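Long-range contacts in (S)-ureidoglycine aminohydrolase (Escherichia coli, PDB 1RC6), which catalyses the manganese-dependent hydrolytic deamination of (S)-ureidoglycine to (S)-ureidoglycolate and ammonia during allantoin degradation: residues 40-45 and 62-67; 90-95 and 127-132; 192-197 and 234-239; 199-204 and 227-232. One frame throughout, in Å; residues are numbered along the deposited sequence.

Contact 1. Residues 40-45 and 62-67; sequences PGFENC and YLVTLH
Cys45 packs against Val64 and Leu66 where the chain turns a corner and comes up beside strand 60-67. This is the close part of the contact. The thiol stands between the backbone N and the carbonyl carbon of its residue (chi1 68°), which brings SG to 3.8 Å from Val64 CG1, the branch of the valine that lies anti to the backbone N. Leu66 is met by the carbon instead: Cys45 CB is 3.8 Å from Leu66 CD2. Cys45 and Leu66 form an antiparallel non-hydrogen-bonded pair, next to the place where strand 46-49 lines the edge of the N-terminal cupin sheet. Packing is looser at Phe42, whose CE2 approaches Val64 CG2 obliquely at 4.4 Å; its side chain also touches Phe119 and Asn72. On the solvent side, the amide of Asn44 is directed outward while its carbonyl turns inward: Asn44 O accepts the N-H of His67 at 3.0 Å, with the donor in the carbonyl plane. The imidazole of His67 meets the corner obliquely, ND1 being 3.6 Å from Cys45 CA. The join therefore probably depends on the fit of small apolar groups, with the single backbone bond setting where the corner meets strand 60-67.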
# COMPACT_ATOMS: atom_id res chain seq x y z
N PRO A 40 15.76 -3.88 11.31
CA PRO A 40 16.39 -5.20 11.42
C PRO A 40 15.67 -6.26 10.55
O PRO A 40 14.44 -6.32 10.50
CB PRO A 40 16.32 -5.50 12.92
CG PRO A 40 15.15 -4.68 13.39
CD PRO A 40 15.32 -3.39 12.63
N GLY A 41 16.46 -7.07 9.86
CA GLY A 41 15.91 -8.08 8.98
C GLY A 41 15.94 -7.64 7.53
O GLY A 41 15.91 -8.47 6.62
N PHE A 42 15.99 -6.34 7.28
CA PHE A 42 16.02 -5.88 5.90
C PHE A 42 17.48 -5.67 5.47
O PHE A 42 18.19 -4.83 6.03
CB PHE A 42 15.19 -4.60 5.75
CG PHE A 42 13.70 -4.81 5.97
CD1 PHE A 42 13.19 -5.11 7.25
CD2 PHE A 42 12.80 -4.72 4.90
CE1 PHE A 42 11.81 -5.31 7.45
CE2 PHE A 42 11.41 -4.92 5.09
CZ PHE A 42 10.91 -5.22 6.37
N GLU A 43 17.91 -6.45 4.48
CA GLU A 43 19.28 -6.37 3.98
C GLU A 43 19.33 -5.87 2.55
O GLU A 43 18.42 -6.12 1.76
CB GLU A 43 19.93 -7.74 4.02
CG GLU A 43 19.80 -8.47 5.33
CD GLU A 43 20.62 -7.83 6.42
OE1 GLU A 43 20.61 -8.35 7.55
OE2 GLU A 43 21.27 -6.80 6.13
N ASN A 44 20.40 -5.15 2.24
CA ASN A 44 20.62 -4.62 0.90
C ASN A 44 19.40 -3.99 0.22
O ASN A 44 19.06 -4.36 -0.91
CB ASN A 44 21.18 -5.74 0.02
CG ASN A 44 22.32 -6.45 0.68
OD1 ASN A 44 23.27 -5.82 1.15
ND2 ASN A 44 22.25 -7.78 0.72
N CYS A 45 18.77 -3.04 0.90
CA CYS A 45 17.59 -2.37 0.37
C CYS A 45 17.29 -1.14 1.21
O CYS A 45 17.64 -1.10 2.39
CB CYS A 45 16.38 -3.30 0.46
SG CYS A 45 15.89 -3.61 2.18
N TYR A 62 4.92 0.26 4.34
CA TYR A 62 6.26 0.64 3.90
C TYR A 62 6.43 0.69 2.40
O TYR A 62 5.64 0.15 1.63
CB TYR A 62 7.31 -0.37 4.39
CG TYR A 62 7.13 -0.96 5.76
CD1 TYR A 62 5.98 -1.67 6.11
CD2 TYR A 62 8.14 -0.82 6.72
CE1 TYR A 62 5.83 -2.23 7.38
CE2 TYR A 62 8.00 -1.38 7.99
CZ TYR A 62 6.85 -2.08 8.31
OH TYR A 62 6.75 -2.63 9.57
N LEU A 63 7.52 1.33 2.01
CA LEU A 63 7.91 1.42 0.62
C LEU A 63 9.35 0.91 0.71
O LEU A 63 10.14 1.43 1.48
CB LEU A 63 7.87 2.86 0.14
CG LEU A 63 8.09 3.07 -1.36
CD1 LEU A 63 7.75 4.52 -1.69
CD2 LEU A 63 9.54 2.76 -1.75
N VAL A 64 9.67 -0.12 -0.06
CA VAL A 64 11.01 -0.67 0.02
C VAL A 64 11.60 -0.95 -1.35
O VAL A 64 11.03 -1.72 -2.14
CB VAL A 64 11.03 -1.99 0.83
CG1 VAL A 64 12.46 -2.43 1.08
CG2 VAL A 64 10.28 -1.80 2.15
N THR A 65 12.74 -0.33 -1.65
CA THR A 65 13.37 -0.62 -2.93
C THR A 65 14.47 -1.65 -2.63
O THR A 65 15.37 -1.43 -1.79
CB THR A 65 13.98 0.63 -3.59
OG1 THR A 65 15.25 0.91 -3.00
CG2 THR A 65 13.06 1.83 -3.42
N LEU A 66 14.36 -2.79 -3.30
CA LEU A 66 15.30 -3.88 -3.12
C LEU A 66 16.47 -3.81 -4.07
O LEU A 66 16.30 -3.74 -5.29
CB LEU A 66 14.58 -5.20 -3.32
CG LEU A 66 13.29 -5.29 -2.51
CD1 LEU A 66 12.42 -6.41 -3.07
CD2 LEU A 66 13.61 -5.50 -1.02
N HIS A 67 17.67 -3.81 -3.51
CA HIS A 67 18.86 -3.82 -4.34
C HIS A 67 19.20 -5.29 -4.58
O HIS A 67 18.39 -6.17 -4.27
CB HIS A 67 19.99 -3.07 -3.62
CG HIS A 67 19.71 -1.61 -3.48
ND1 HIS A 67 19.65 -0.97 -2.26
CD2 HIS A 67 19.40 -0.67 -4.40
CE1 HIS A 67 19.30 0.29 -2.43
NE2 HIS A 67 19.14 0.50 -3.73

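Contact 2. Residues 90-95 and 127-132; sequences GNITAK and SQIFLY
Ser127 and Ile129 face Gly90, Asn91 and Ile92 across the interior of the N-terminal cupin β-barrel, where strand 127-135 of the larger sheet passes strand 91-96 of the three-stranded one. The segment axes approach to 7.1 Å at 55°; the strands form no beta bridges with each other, and side chains span the gap. Followed outward, Ser127 first presents CB to Ile92 CG2, 3.8 Å away. Its hydroxyl is turned anti to the carbonyl carbon, beside the backbone N (chi1 -71°), and this carries OG to the backbone of Asn91. There OG accepts the N-H of Asn91 at 3.0 Å, in a moderately bent bond of 152°, and is also hydrogen-bonded to Asn121 OD1. Gly90 CA passes 3.7 Å from the same OG. With an alanine here, the N-H of Asn91 and OD1 of Asn121 would probably both lose their hydroxyl partner inside a buried contact. Beyond the serine the meeting is purely apolar. Ile92, which also touches Leu66 and Leu103, and Ile129, which rests on Val64, Leu85 and Val87, reach toward each other tip to tip, Ile92 CG2 lying 3.8 Å from Ile129 CD1.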
# COMPACT_ATOMS: atom_id res chain seq x y z
N GLY A 90 9.67 -4.65 -11.05
CA GLY A 90 10.77 -5.58 -10.93
C GLY A 90 10.30 -6.99 -10.73
O GLY A 90 9.19 -7.33 -11.11
N ASN A 91 11.14 -7.80 -10.10
CA ASN A 91 10.80 -9.19 -9.85
C ASN A 91 11.42 -9.65 -8.57
O ASN A 91 12.61 -9.46 -8.35
CB ASN A 91 11.32 -10.09 -10.97
CG ASN A 91 10.45 -10.04 -12.19
OD1 ASN A 91 10.49 -9.07 -12.94
ND2 ASN A 91 9.63 -11.08 -12.39
N ILE A 92 10.60 -10.27 -7.73
CA ILE A 92 11.07 -10.75 -6.44
C ILE A 92 10.63 -12.19 -6.24
O ILE A 92 9.86 -12.75 -7.02
CB ILE A 92 10.50 -9.91 -5.28
CG1 ILE A 92 9.02 -10.22 -5.09
CG2 ILE A 92 10.66 -8.43 -5.57
CD1 ILE A 92 8.60 -10.14 -3.64
N THR A 93 11.11 -12.78 -5.16
CA THR A 93 10.78 -14.15 -4.82
C THR A 93 10.32 -14.13 -3.38
O THR A 93 11.11 -13.92 -2.46
CB THR A 93 12.01 -15.07 -4.96
OG1 THR A 93 12.40 -15.10 -6.33
CG2 THR A 93 11.69 -16.48 -4.50
N ALA A 94 9.03 -14.34 -3.18
CA ALA A 94 8.48 -14.33 -1.84
C ALA A 94 8.28 -15.75 -1.36
O ALA A 94 8.15 -16.68 -2.15
CB ALA A 94 7.15 -13.60 -1.83
N LYS A 95 8.25 -15.91 -0.04
CA LYS A 95 8.05 -17.21 0.55
C LYS A 95 7.21 -17.12 1.81
O LYS A 95 7.42 -16.26 2.65
CB LYS A 95 9.40 -17.86 0.86
CG LYS A 95 10.21 -18.21 -0.37
CD LYS A 95 11.47 -19.01 -0.03
CE LYS A 95 12.12 -19.55 -1.29
NZ LYS A 95 13.19 -20.53 -0.98
N SER A 127 14.38 -3.90 -7.43
CA SER A 127 12.98 -4.27 -7.48
C SER A 127 12.33 -3.47 -6.36
O SER A 127 12.82 -3.45 -5.24
CB SER A 127 12.80 -5.76 -7.25
OG SER A 127 13.27 -6.50 -8.37
N GLN A 128 11.22 -2.80 -6.67
CA GLN A 128 10.55 -1.99 -5.67
C GLN A 128 9.29 -2.63 -5.12
O GLN A 128 8.44 -3.11 -5.86
CB GLN A 128 10.25 -0.61 -6.26
CG GLN A 128 9.46 0.29 -5.34
CD GLN A 128 9.54 1.73 -5.78
OE1 GLN A 128 10.53 2.41 -5.49
NE2 GLN A 128 8.51 2.21 -6.48
N ILE A 129 9.16 -2.60 -3.80
CA ILE A 129 8.02 -3.21 -3.12
C ILE A 129 7.21 -2.29 -2.19
O ILE A 129 7.72 -1.29 -1.67
CB ILE A 129 8.55 -4.46 -2.35
CG1 ILE A 129 7.79 -5.68 -2.83
CG2 ILE A 129 8.52 -4.27 -0.86
CD1 ILE A 129 8.09 -6.00 -4.29
N PHE A 130 5.94 -2.62 -2.00
CA PHE A 130 5.06 -1.87 -1.10
C PHE A 130 4.65 -2.86 -0.02
O PHE A 130 4.09 -3.91 -0.33
CB PHE A 130 3.80 -1.39 -1.81
CG PHE A 130 2.78 -0.78 -0.88
CD1 PHE A 130 3.04 0.42 -0.24
CD2 PHE A 130 1.59 -1.44 -0.61
CE1 PHE A 130 2.14 0.95 0.67
CE2 PHE A 130 0.68 -0.92 0.29
CZ PHE A 130 0.95 0.28 0.93
N LEU A 131 4.91 -2.53 1.24
CA LEU A 131 4.59 -3.42 2.35
C LEU A 131 3.54 -2.87 3.27
O LEU A 131 3.45 -1.65 3.44
CB LEU A 131 5.83 -3.73 3.17
CG LEU A 131 6.63 -4.95 2.72
CD1 LEU A 131 7.82 -5.10 3.63
CD2 LEU A 131 5.75 -6.21 2.74
N TYR A 132 2.80 -3.77 3.91
CA TYR A 132 1.73 -3.37 4.80
C TYR A 132 1.49 -4.42 5.86
O TYR A 132 1.56 -5.62 5.59
CB TYR A 132 0.46 -3.16 3.99
CG TYR A 132 -0.78 -2.84 4.79
CD1 TYR A 132 -1.49 -3.84 5.46
CD2 TYR A 132 -1.27 -1.53 4.86
CE1 TYR A 132 -2.67 -3.54 6.15
CE2 TYR A 132 -2.44 -1.23 5.56
CZ TYR A 132 -3.14 -2.24 6.19
OH TYR A 132 -4.33 -1.95 6.82

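Contact 3. Residues 192-197 and 234-239; sequences HGYIET and SLQAGY
The carbonyl oxygen of Glu196 is held by the neighbouring strand: Gln236 N donates to it at 2.7 Å in a nearly straight bond (169°), almost along the C=O axis. A weaker addition is the C-H...O contact of Leu235 CA with Glu196 O at 3.3 Å. The return bond is less well directed, since Glu196 N reaches Gln236 O at 3.1 Å from above the carbonyl plane. These two bonds make Glu196 and Gln236 an antiparallel hydrogen-bonded pair, and Tyr194 with Gly238 forms the next, Tyr194 N lying 2.6 Å from Gly238 O. Strands 193-198 and 234-240 thus run together at one side of a four-stranded sheet in the C-terminal cupin domain.

Their alternation sorts the side chains. Tyr194, Glu196 and Gln236 start on one face. There the side chains of Tyr194 and Gln236 run alongside one another and touch only where Tyr194 CE1 meets Gln236 CB at 3.8 Å. Beyond that CB the glutamine chain bends (chi2 -65°), while the tyrosine also packs on Leu184 and Phe186. The other face is mostly aliphatic and more exposed, with Ile195, Thr197 and Leu235 at the surface: Ile195 CG2 meets Ala237 CB at 3.4 Å, while Thr197 and Leu235 cross obliquely.

By similarity, Glu196 and Gln236 bind both manganese and substrate, with His198 and His202 completing the metal set. Direct backbone pairing of these two residues therefore probably fixes the spacing of a carboxylate and an amide that would share one metal.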
# COMPACT_ATOMS: atom_id res chain seq x y z
N HIS A 192 -14.33 10.80 -15.10
CA HIS A 192 -14.69 10.41 -13.74
C HIS A 192 -13.54 10.75 -12.79
O HIS A 192 -12.38 10.87 -13.20
CB HIS A 192 -14.96 8.91 -13.68
CG HIS A 192 -16.30 8.51 -14.22
ND1 HIS A 192 -16.47 7.39 -15.02
CD2 HIS A 192 -17.53 9.04 -14.04
CE1 HIS A 192 -17.75 7.26 -15.31
NE2 HIS A 192 -18.42 8.25 -14.73
N GLY A 193 -13.89 10.91 -11.51
CA GLY A 193 -12.90 11.22 -10.50
C GLY A 193 -13.20 10.47 -9.22
O GLY A 193 -14.29 9.93 -9.06
N TYR A 194 -12.24 10.45 -8.30
CA TYR A 194 -12.42 9.75 -7.03
C TYR A 194 -12.91 10.71 -5.94
O TYR A 194 -12.51 11.88 -5.92
CB TYR A 194 -11.10 9.09 -6.62
CG TYR A 194 -11.05 8.51 -5.21
CD1 TYR A 194 -10.30 9.13 -4.20
CD2 TYR A 194 -11.71 7.31 -4.90
CE1 TYR A 194 -10.21 8.58 -2.92
CE2 TYR A 194 -11.62 6.76 -3.62
CZ TYR A 194 -10.88 7.39 -2.63
OH TYR A 194 -10.79 6.84 -1.37
N ILE A 195 -13.78 10.20 -5.08
CA ILE A 195 -14.34 10.96 -3.95
C ILE A 195 -14.83 9.95 -2.90
O ILE A 195 -15.19 8.83 -3.25
CB ILE A 195 -15.54 11.88 -4.35
CG1 ILE A 195 -16.52 11.13 -5.25
CG2 ILE A 195 -15.03 13.15 -5.02
CD1 ILE A 195 -16.07 10.99 -6.70
N GLU A 196 -14.84 10.35 -1.63
CA GLU A 196 -15.31 9.46 -0.57
C GLU A 196 -15.16 10.06 0.83
O GLU A 196 -14.31 10.91 1.08
CB GLU A 196 -14.55 8.12 -0.62
CG GLU A 196 -15.27 6.98 0.09
CD GLU A 196 -14.34 5.85 0.51
OE1 GLU A 196 -13.52 5.40 -0.32
OE2 GLU A 196 -14.44 5.39 1.66
N THR A 197 -16.02 9.60 1.74
CA THR A 197 -16.00 10.02 3.14
C THR A 197 -15.99 8.70 3.90
O THR A 197 -16.63 7.73 3.47
CB THR A 197 -17.26 10.81 3.48
OG1 THR A 197 -17.40 11.88 2.53
CG2 THR A 197 -17.16 11.39 4.89
N SER A 234 -12.63 11.56 7.22
CA SER A 234 -12.07 12.57 6.34
C SER A 234 -12.72 12.46 4.96
O SER A 234 -13.23 11.39 4.60
CB SER A 234 -10.55 12.39 6.23
OG SER A 234 -10.20 11.13 5.67
N LEU A 235 -12.71 13.55 4.19
CA LEU A 235 -13.28 13.53 2.84
C LEU A 235 -12.21 13.62 1.77
O LEU A 235 -11.44 14.57 1.73
CB LEU A 235 -14.28 14.67 2.65
CG LEU A 235 -14.63 14.99 1.18
CD1 LEU A 235 -15.07 13.74 0.43
CD2 LEU A 235 -15.72 16.04 1.15
N GLN A 236 -12.20 12.63 0.88
CA GLN A 236 -11.22 12.58 -0.20
C GLN A 236 -11.84 12.89 -1.56
O GLN A 236 -13.06 12.91 -1.71
CB GLN A 236 -10.59 11.18 -0.24
CG GLN A 236 -10.37 10.54 1.14
CD GLN A 236 -9.37 11.30 2.00
OE1 GLN A 236 -9.24 11.02 3.19
NE2 GLN A 236 -8.67 12.26 1.40
N ALA A 237 -10.98 13.12 -2.54
CA ALA A 237 -11.41 13.42 -3.89
C ALA A 237 -10.18 13.62 -4.77
O ALA A 237 -9.19 14.23 -4.35
CB ALA A 237 -12.26 14.67 -3.90
N GLY A 238 -10.23 13.11 -6.00
CA GLY A 238 -9.10 13.26 -6.90
C GLY A 238 -9.49 12.94 -8.32
O GLY A 238 -10.57 12.40 -8.55
N TYR A 239 -8.64 13.28 -9.27
CA TYR A 239 -8.96 13.00 -10.66
C TYR A 239 -7.70 12.88 -11.52
O TYR A 239 -6.68 13.51 -11.23
CB TYR A 239 -9.88 14.10 -11.22
CG TYR A 239 -9.20 15.43 -11.45
CD1 TYR A 239 -8.44 15.66 -12.60
CD2 TYR A 239 -9.28 16.46 -10.51
CE1 TYR A 239 -7.79 16.86 -12.82
CE2 TYR A 239 -8.63 17.68 -10.72
CZ TYR A 239 -7.89 17.87 -11.88
OH TYR A 239 -7.24 19.07 -12.10

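Contact 4. Residues 199-204 and 227-232; sequences VQEHGA and YIFMGA
The ring of Tyr227 lies obliquely against Gly203 and Ala204, with CD1 3.0 Å from Ala204 O and OH 3.2 Å from Gly203 CA. Phe229 follows on the same side of the strand: Gly231 N sits over one face of its ring, offset toward the rim, while CD2 comes obliquely to 3.5 Å from His202 O. The imidazole of His202 has the Gln200 carbonyl above the rim of one face and makes edge-to-face contacts with His198 and Tyr251. Tyr227, Phe229 and His202 belong to the large antiparallel sheet of the C-terminal cupin β-barrel, where strands 202-208 and 227-230 are neighbours. His202 with Met230 and Ala204 with Ile228 are hydrogen-bonded pairs; the straightest bond, at 174°, joins Ala204 N to Ile228 O over 2.8 Å.

With CG anti to the backbone N (chi1 177°), Tyr227 sends its ring along the neighbouring strand, and its hydroxyl is hydrogen-bonded to Ser51 and Asp61. A leucine in its place would probably leave both of those without this partner and open a gap beside Gly203. His202 is a manganese ligand by similarity; its ND1 is hydrogen-bonded to Ser252 O, which probably helps fix the rotation of the ring. Met230 lines the same side of the sheet, and its straight chain carries SD to 3.7 Å from His202 CB and CE to 4.0 Å from Ala204 CB.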
# COMPACT_ATOMS: atom_id res chain seq x y z
N VAL A 199 -15.18 6.39 7.92
CA VAL A 199 -14.74 6.21 9.30
C VAL A 199 -13.41 5.44 9.23
O VAL A 199 -12.57 5.55 10.12
CB VAL A 199 -15.77 5.36 10.12
CG1 VAL A 199 -15.15 4.91 11.44
CG2 VAL A 199 -17.02 6.18 10.38
N GLN A 200 -13.24 4.68 8.15
CA GLN A 200 -12.03 3.89 7.96
C GLN A 200 -10.89 4.68 7.34
O GLN A 200 -11.10 5.49 6.43
CB GLN A 200 -12.31 2.65 7.09
CG GLN A 200 -13.77 2.37 6.74
CD GLN A 200 -14.31 3.31 5.67
OE1 GLN A 200 -13.74 3.41 4.58
NE2 GLN A 200 -15.42 3.98 5.97
N GLU A 201 -9.69 4.43 7.84
CA GLU A 201 -8.48 5.09 7.34
C GLU A 201 -8.15 4.54 5.95
O GLU A 201 -8.76 3.58 5.48
CB GLU A 201 -7.30 4.78 8.25
CG GLU A 201 -7.56 4.95 9.73
CD GLU A 201 -6.73 3.98 10.56
OE1 GLU A 201 -6.58 4.22 11.77
OE2 GLU A 201 -6.23 2.98 10.01
N HIS A 202 -7.17 5.15 5.31
CA HIS A 202 -6.72 4.71 4.01
C HIS A 202 -5.26 5.06 3.88
O HIS A 202 -4.80 6.05 4.45
CB HIS A 202 -7.51 5.40 2.88
CG HIS A 202 -8.92 4.91 2.75
ND1 HIS A 202 -9.24 3.57 2.64
CD2 HIS A 202 -10.10 5.58 2.70
CE1 HIS A 202 -10.55 3.44 2.53
NE2 HIS A 202 -11.09 4.64 2.57
N GLY A 203 -4.52 4.23 3.16
CA GLY A 203 -3.12 4.49 2.94
C GLY A 203 -2.95 4.31 1.44
O GLY A 203 -3.11 3.21 0.94
N ALA A 204 -2.66 5.38 0.71
CA ALA A 204 -2.53 5.22 -0.72
C ALA A 204 -1.16 5.60 -1.22
O ALA A 204 -0.55 6.57 -0.76
CB ALA A 204 -3.58 6.04 -1.43
N TYR A 227 2.68 9.34 -1.44
CA TYR A 227 1.94 8.49 -0.53
C TYR A 227 0.98 9.38 0.22
O TYR A 227 1.32 10.48 0.60
CB TYR A 227 2.86 7.82 0.49
CG TYR A 227 2.08 6.99 1.48
CD1 TYR A 227 1.58 5.74 1.13
CD2 TYR A 227 1.80 7.48 2.75
CE1 TYR A 227 0.80 4.99 2.03
CE2 TYR A 227 1.03 6.76 3.66
CZ TYR A 227 0.54 5.52 3.29
OH TYR A 227 -0.21 4.82 4.20
N ILE A 228 -0.23 8.88 0.46
CA ILE A 228 -1.21 9.69 1.15
C ILE A 228 -1.92 8.94 2.26
O ILE A 228 -2.44 7.85 2.05
CB ILE A 228 -2.28 10.18 0.18
CG1 ILE A 228 -1.63 10.76 -1.06
CG2 ILE A 228 -3.17 11.20 0.87
CD1 ILE A 228 -2.62 11.09 -2.14
N PHE A 229 -1.94 9.54 3.45
CA PHE A 229 -2.64 8.95 4.58
C PHE A 229 -3.95 9.69 4.82
O PHE A 229 -3.94 10.84 5.24
CB PHE A 229 -1.81 9.01 5.86
CG PHE A 229 -2.59 8.62 7.07
CD1 PHE A 229 -2.86 9.54 8.08
CD2 PHE A 229 -3.10 7.32 7.20
CE1 PHE A 229 -3.61 9.17 9.20
CE2 PHE A 229 -3.85 6.94 8.30
CZ PHE A 229 -4.11 7.87 9.31
N MET A 230 -5.06 9.01 4.56
CA MET A 230 -6.38 9.59 4.74
C MET A 230 -6.91 9.04 6.06
O MET A 230 -7.30 7.87 6.15
CB MET A 230 -7.28 9.16 3.59
CG MET A 230 -6.75 9.48 2.19
SD MET A 230 -7.65 8.56 0.88
CE MET A 230 -6.47 8.57 -0.46
N GLY A 231 -6.94 9.88 7.09
CA GLY A 231 -7.41 9.45 8.39
C GLY A 231 -8.89 9.15 8.52
O GLY A 231 -9.68 9.35 7.60
N ALA A 232 -9.27 8.65 9.70
CA ALA A 232 -10.66 8.32 9.97
C ALA A 232 -11.52 9.59 10.06
O ALA A 232 -11.17 10.56 10.76
CB ALA A 232 -10.76 7.53 11.27

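Contacts 1 and 2 belong to the N-terminal cupin half, 3 and 4 to the C-terminal half across the chain's centre. The first two share a sheet: strands 60-67 and 127-135 are neighbours, probably joined by a hydrogen bond from Leu66 N to Ser127 O. Contact 1 is a partly buried corner at the sheet's edge, whereas contact 2 spans the buried interior through side chains. Contacts 3 and 4 rest mainly on backbone pairing, each in a different sheet, and contact 4 is nested in the loop closed by contact 3. Contact 3 is partly exposed and contact 4 buried, yet they meet at the predicted manganese site, where Glu196 and Gln236 of one join His202 of the other.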